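Local structure of cellulose 1,4-beta-cellobiosidase (Thermobifida fusca, 4JJJ) at residues R358-L366 and S393-D401. The protein probably cleaves cellobiose units from cellulose chains, this piece being the family 48 glycoside hydrolase catalytic domain of a longer cellulase. The protein carries 1 engineered substitution. Sequence-based numbering, arbitrary orientation.
Sequences RQLEFLQWL and SQFYGMYYD. With ZN (zinc ion), chain T.
E361 OE1 is gripped by two donors. The hydroxyl Y396 OH gives it a hydrogen bond of 2.6 Å, arriving on the syn side of the carboxylate and 24° out of its plane. The indole NE1 of W478 gives the second. The other oxygen, E361 OE2, binds the zinc ion at 2.0 Å, together with D357 and a water. Y396 therefore acts as a second-shell residue, helping to fix the rotation of a metal-binding carboxylate.

The guanidinium of R358 lies flat on the Y396 ring, planes 5° apart, with R358 CZ 3.9 Å from the ring centroid. This is a cation-pi stack. Bends at chi2 and chi3 fold the arginine chain back over the ring, where CD adds a CH-pi contact. One water accepts from R358 NE and donates to Y396 OH, joining the two polar ends.

F395 enters between the helix and the tyrosine. Its tip presses on the backbone, with F395 CZ 3.4 Å from F362 N. Y396 CD2 covers one ring face, and F362 CD1 approaches the other. F395 CB sits over the six-membered ring of W365, 3.4 Å from the centroid. Y400 makes an offset edge-to-face pair with W365, its edge toward the indole face and the planes at 88°, and L366 CD2 meets Y400 CE1 at 3.8 Å. W365 NE1 makes a hydrogen bond to D476 O. With an alanine here in place of W365, F395 CB and Y400 CB would probably lose the ring they rest on, and the D476 carbonyl its indole donor.

The aromatic cluster thus joins the C-terminal end of helix 348-365 to the hairpin 394-401, which turns through a type I' turn. Strand 398-401 pairs with strand 376-378, whose A377 touches F362 and W365, while helices 329-337 and 435-450 pack against L360 and L363.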
loop_
_atom_site.group_PDB
_atom_site.type_symbol
_atom_site.label_atom_id
_atom_site.label_comp_id
_atom_site.label_asym_id
_atom_site.label_seq_id
_atom_site.Cartn_x
_atom_site.Cartn_y
_atom_site.Cartn_z
ATOM N N ARG A 358 20.061 1.823 -2.902
ATOM C CA ARG A 358 19.456 3.109 -2.695
ATOM C C ARG A 358 18.405 3.090 -1.519
ATOM O O ARG A 358 18.346 3.998 -0.684
ATOM C CB ARG A 358 18.751 3.622 -3.925
ATOM C CG ARG A 358 18.404 5.104 -3.882
ATOM C CD ARG A 358 19.597 6.017 -3.967
ATOM N NE ARG A 358 20.417 5.913 -5.157
ATOM C CZ ARG A 358 20.132 6.600 -6.284
ATOM N NH1 ARG A 358 19.066 7.338 -6.419
ATOM N NH2 ARG A 358 20.940 6.537 -7.311
ATOM N N GLN A 359 17.645 1.992 -1.456
ATOM C CA GLN A 359 16.631 1.893 -0.402
ATOM C C GLN A 359 17.317 1.820 0.957
ATOM O O GLN A 359 16.861 2.473 1.908
ATOM C CB GLN A 359 15.773 0.656 -0.612
ATOM C CG GLN A 359 14.801 0.743 -1.793
ATOM C CD GLN A 359 13.837 -0.427 -1.835
ATOM O OE1 GLN A 359 13.350 -0.937 -0.827
ATOM N NE2 GLN A 359 13.683 -0.941 -3.042
ATOM N N LEU A 360 18.419 1.067 1.124
ATOM C CA LEU A 360 19.081 1.043 2.386
ATOM C C LEU A 360 19.674 2.388 2.744
ATOM O O LEU A 360 19.606 2.758 3.958
ATOM C CB LEU A 360 20.181 -0.035 2.401
ATOM C CG LEU A 360 19.597 -1.476 2.523
ATOM C CD1 LEU A 360 20.668 -2.471 2.008
ATOM C CD2 LEU A 360 19.192 -1.714 3.967
ATOM N N GLU A 361 20.242 3.119 1.813
ATOM C CA GLU A 361 20.755 4.487 2.124
ATOM C C GLU A 361 19.624 5.430 2.556
ATOM O O GLU A 361 19.772 6.093 3.556
ATOM C CB GLU A 361 21.394 5.070 0.897
ATOM C CG GLU A 361 22.694 4.425 0.554
ATOM C CD GLU A 361 23.480 5.202 -0.503
ATOM O OE1 GLU A 361 23.262 6.389 -0.716
ATOM O OE2 GLU A 361 24.336 4.601 -1.240
ATOM N N PHE A 362 18.492 5.346 1.850
ATOM C CA PHE A 362 17.293 6.145 2.174
ATOM C C PHE A 362 16.773 5.899 3.574
ATOM O O PHE A 362 16.575 6.822 4.342
ATOM C CB PHE A 362 16.203 5.767 1.157
ATOM C CG PHE A 362 14.902 6.452 1.257
ATOM C CD1 PHE A 362 14.749 7.779 0.967
ATOM C CD2 PHE A 362 13.730 5.695 1.420
ATOM C CE1 PHE A 362 13.500 8.374 0.929
ATOM C CE2 PHE A 362 12.491 6.322 1.376
ATOM C CZ PHE A 362 12.355 7.636 1.132
ATOM N N LEU A 363 16.655 4.612 3.976
ATOM C CA LEU A 363 16.178 4.286 5.258
ATOM C C LEU A 363 17.101 4.773 6.404
ATOM O O LEU A 363 16.704 5.205 7.449
ATOM C CB LEU A 363 15.950 2.796 5.314
ATOM C CG LEU A 363 14.863 2.197 4.459
ATOM C CD1 LEU A 363 14.800 0.685 4.633
ATOM C CD2 LEU A 363 13.470 2.836 4.737
ATOM N N GLN A 364 18.408 4.714 6.133
ATOM C CA GLN A 364 19.405 5.161 7.101
ATOM C C GLN A 364 19.383 6.708 7.201
ATOM O O GLN A 364 19.434 7.230 8.332
ATOM C CB GLN A 364 20.786 4.648 6.738
ATOM C CG GLN A 364 21.840 4.974 7.746
ATOM C CD GLN A 364 21.606 4.459 9.172
ATOM O OE1 GLN A 364 22.102 3.427 9.559
ATOM N NE2 GLN A 364 20.785 5.121 9.981
ATOM N N TRP A 365 19.261 7.376 6.076
ATOM C CA TRP A 365 19.159 8.829 6.014
ATOM C C TRP A 365 17.965 9.287 6.830
ATOM O O TRP A 365 18.010 10.332 7.516
ATOM C CB TRP A 365 19.023 9.275 4.589
ATOM C CG TRP A 365 18.664 10.733 4.409
ATOM C CD1 TRP A 365 19.382 11.809 4.808
ATOM C CD2 TRP A 365 17.481 11.242 3.773
ATOM N NE1 TRP A 365 18.716 12.965 4.486
ATOM C CE2 TRP A 365 17.569 12.662 3.798
ATOM C CE3 TRP A 365 16.396 10.643 3.145
ATOM C CZ2 TRP A 365 16.581 13.468 3.299
ATOM C CZ3 TRP A 365 15.372 11.464 2.671
ATOM C CH2 TRP A 365 15.472 12.844 2.695
ATOM N N LEU A 366 16.875 8.487 6.854
ATOM C CA LEU A 366 15.643 8.904 7.546
ATOM C C LEU A 366 15.649 8.545 9.012
ATOM O O LEU A 366 14.613 8.760 9.710
ATOM C CB LEU A 366 14.420 8.225 6.892
ATOM C CG LEU A 366 14.132 8.768 5.484
ATOM C CD1 LEU A 366 13.202 7.888 4.670
ATOM C CD2 LEU A 366 13.537 10.163 5.555
ATOM N N SER A 393 16.267 19.600 3.867
ATOM C CA SER A 393 17.124 18.439 3.643
ATOM C C SER A 393 16.911 17.756 2.289
ATOM O O SER A 393 15.797 17.647 1.777
ATOM C CB SER A 393 16.885 17.398 4.771
ATOM O OG SER A 393 17.868 16.410 4.767
ATOM N N GLN A 394 17.966 17.145 1.747
ATOM C CA GLN A 394 17.876 16.444 0.473
ATOM C C GLN A 394 18.479 15.034 0.532
ATOM O O GLN A 394 19.363 14.731 1.374
ATOM C CB GLN A 394 18.521 17.223 -0.624
ATOM C CG GLN A 394 17.754 18.484 -0.964
ATOM C CD GLN A 394 18.397 19.214 -2.116
ATOM O OE1 GLN A 394 19.421 19.834 -1.901
ATOM N NE2 GLN A 394 17.872 19.106 -3.300
ATOM N N PHE A 395 18.021 14.216 -0.379
ATOM C CA PHE A 395 18.540 12.838 -0.569
ATOM C C PHE A 395 18.566 12.704 -2.102
ATOM O O PHE A 395 17.536 12.626 -2.769
ATOM C CB PHE A 395 17.613 11.824 0.072
ATOM C CG PHE A 395 18.029 10.405 -0.175
ATOM C CD1 PHE A 395 18.926 9.820 0.594
ATOM C CD2 PHE A 395 17.413 9.639 -1.144
ATOM C CE1 PHE A 395 19.306 8.471 0.408
ATOM C CE2 PHE A 395 17.762 8.346 -1.439
ATOM C CZ PHE A 395 18.727 7.745 -0.608
ATOM N N TYR A 396 19.767 12.597 -2.686
ATOM C CA TYR A 396 19.945 12.466 -4.107
ATOM C C TYR A 396 19.161 13.529 -4.879
ATOM O O TYR A 396 18.507 13.250 -5.894
ATOM C CB TYR A 396 19.707 11.017 -4.587
ATOM C CG TYR A 396 20.724 10.003 -4.199
ATOM C CD1 TYR A 396 21.664 9.630 -5.107
ATOM C CD2 TYR A 396 20.792 9.456 -2.938
ATOM C CE1 TYR A 396 22.645 8.747 -4.751
ATOM C CE2 TYR A 396 21.752 8.582 -2.565
ATOM C CZ TYR A 396 22.708 8.257 -3.474
ATOM O OH TYR A 396 23.637 7.285 -3.126
ATOM N N GLY A 397 19.169 14.708 -4.328
ATOM C CA GLY A 397 18.492 15.854 -4.971
ATOM C C GLY A 397 16.977 15.945 -4.768
ATOM O O GLY A 397 16.352 16.900 -5.268
ATOM N N MET A 398 16.397 14.935 -4.168
ATOM C CA MET A 398 15.007 14.968 -3.722
ATOM C C MET A 398 14.883 15.607 -2.360
ATOM O O MET A 398 15.886 15.748 -1.621
ATOM C CB MET A 398 14.437 13.517 -3.771
ATOM C CG MET A 398 14.392 12.970 -5.112
ATOM S SD MET A 398 13.261 11.524 -5.195
ATOM C CE MET A 398 14.204 10.450 -4.099
ATOM N N TYR A 399 13.652 16.038 -2.031
ATOM C CA TYR A 399 13.437 16.813 -0.873
ATOM C C TYR A 399 12.800 16.064 0.239
ATOM O O TYR A 399 11.749 15.438 0.003
ATOM C CB TYR A 399 12.562 18.030 -1.228
ATOM C CG TYR A 399 13.305 18.942 -2.227
ATOM C CD1 TYR A 399 14.281 19.768 -1.779
ATOM C CD2 TYR A 399 13.036 18.849 -3.567
ATOM C CE1 TYR A 399 15.009 20.546 -2.688
ATOM C CE2 TYR A 399 13.751 19.620 -4.471
ATOM C CZ TYR A 399 14.712 20.463 -3.989
ATOM O OH TYR A 399 15.497 21.239 -4.870
ATOM N N TYR A 400 13.300 16.191 1.464
ATOM C CA TYR A 400 12.709 15.524 2.634
ATOM C C TYR A 400 11.260 15.912 2.833
ATOM O O TYR A 400 10.908 17.082 2.834
ATOM C CB TYR A 400 13.515 15.851 3.911
ATOM C CG TYR A 400 12.818 15.360 5.149
ATOM C CD1 TYR A 400 12.676 13.999 5.367
ATOM C CD2 TYR A 400 12.307 16.197 6.089
ATOM C CE1 TYR A 400 11.996 13.492 6.442
ATOM C CE2 TYR A 400 11.695 15.751 7.209
ATOM C CZ TYR A 400 11.466 14.362 7.423
ATOM O OH TYR A 400 10.807 13.849 8.538
ATOM N N ASP A 401 10.379 14.932 2.989
ATOM C CA ASP A 401 8.962 15.125 3.222
ATOM C C ASP A 401 8.565 14.280 4.447
ATOM O O ASP A 401 8.629 13.074 4.446
ATOM C CB ASP A 401 8.057 14.769 2.041
ATOM C CG ASP A 401 6.664 15.358 2.145
ATOM O OD1 ASP A 401 6.209 15.600 3.284
ATOM O OD2 ASP A 401 6.078 15.596 1.041
HETATM ZN ZN ZN T . 25.113 2.779 -1.258
HETATM O O HOH W 1 22.638 4.554 -3.950
HETATM O O HOH W 2 26.756 2.958 -2.479
#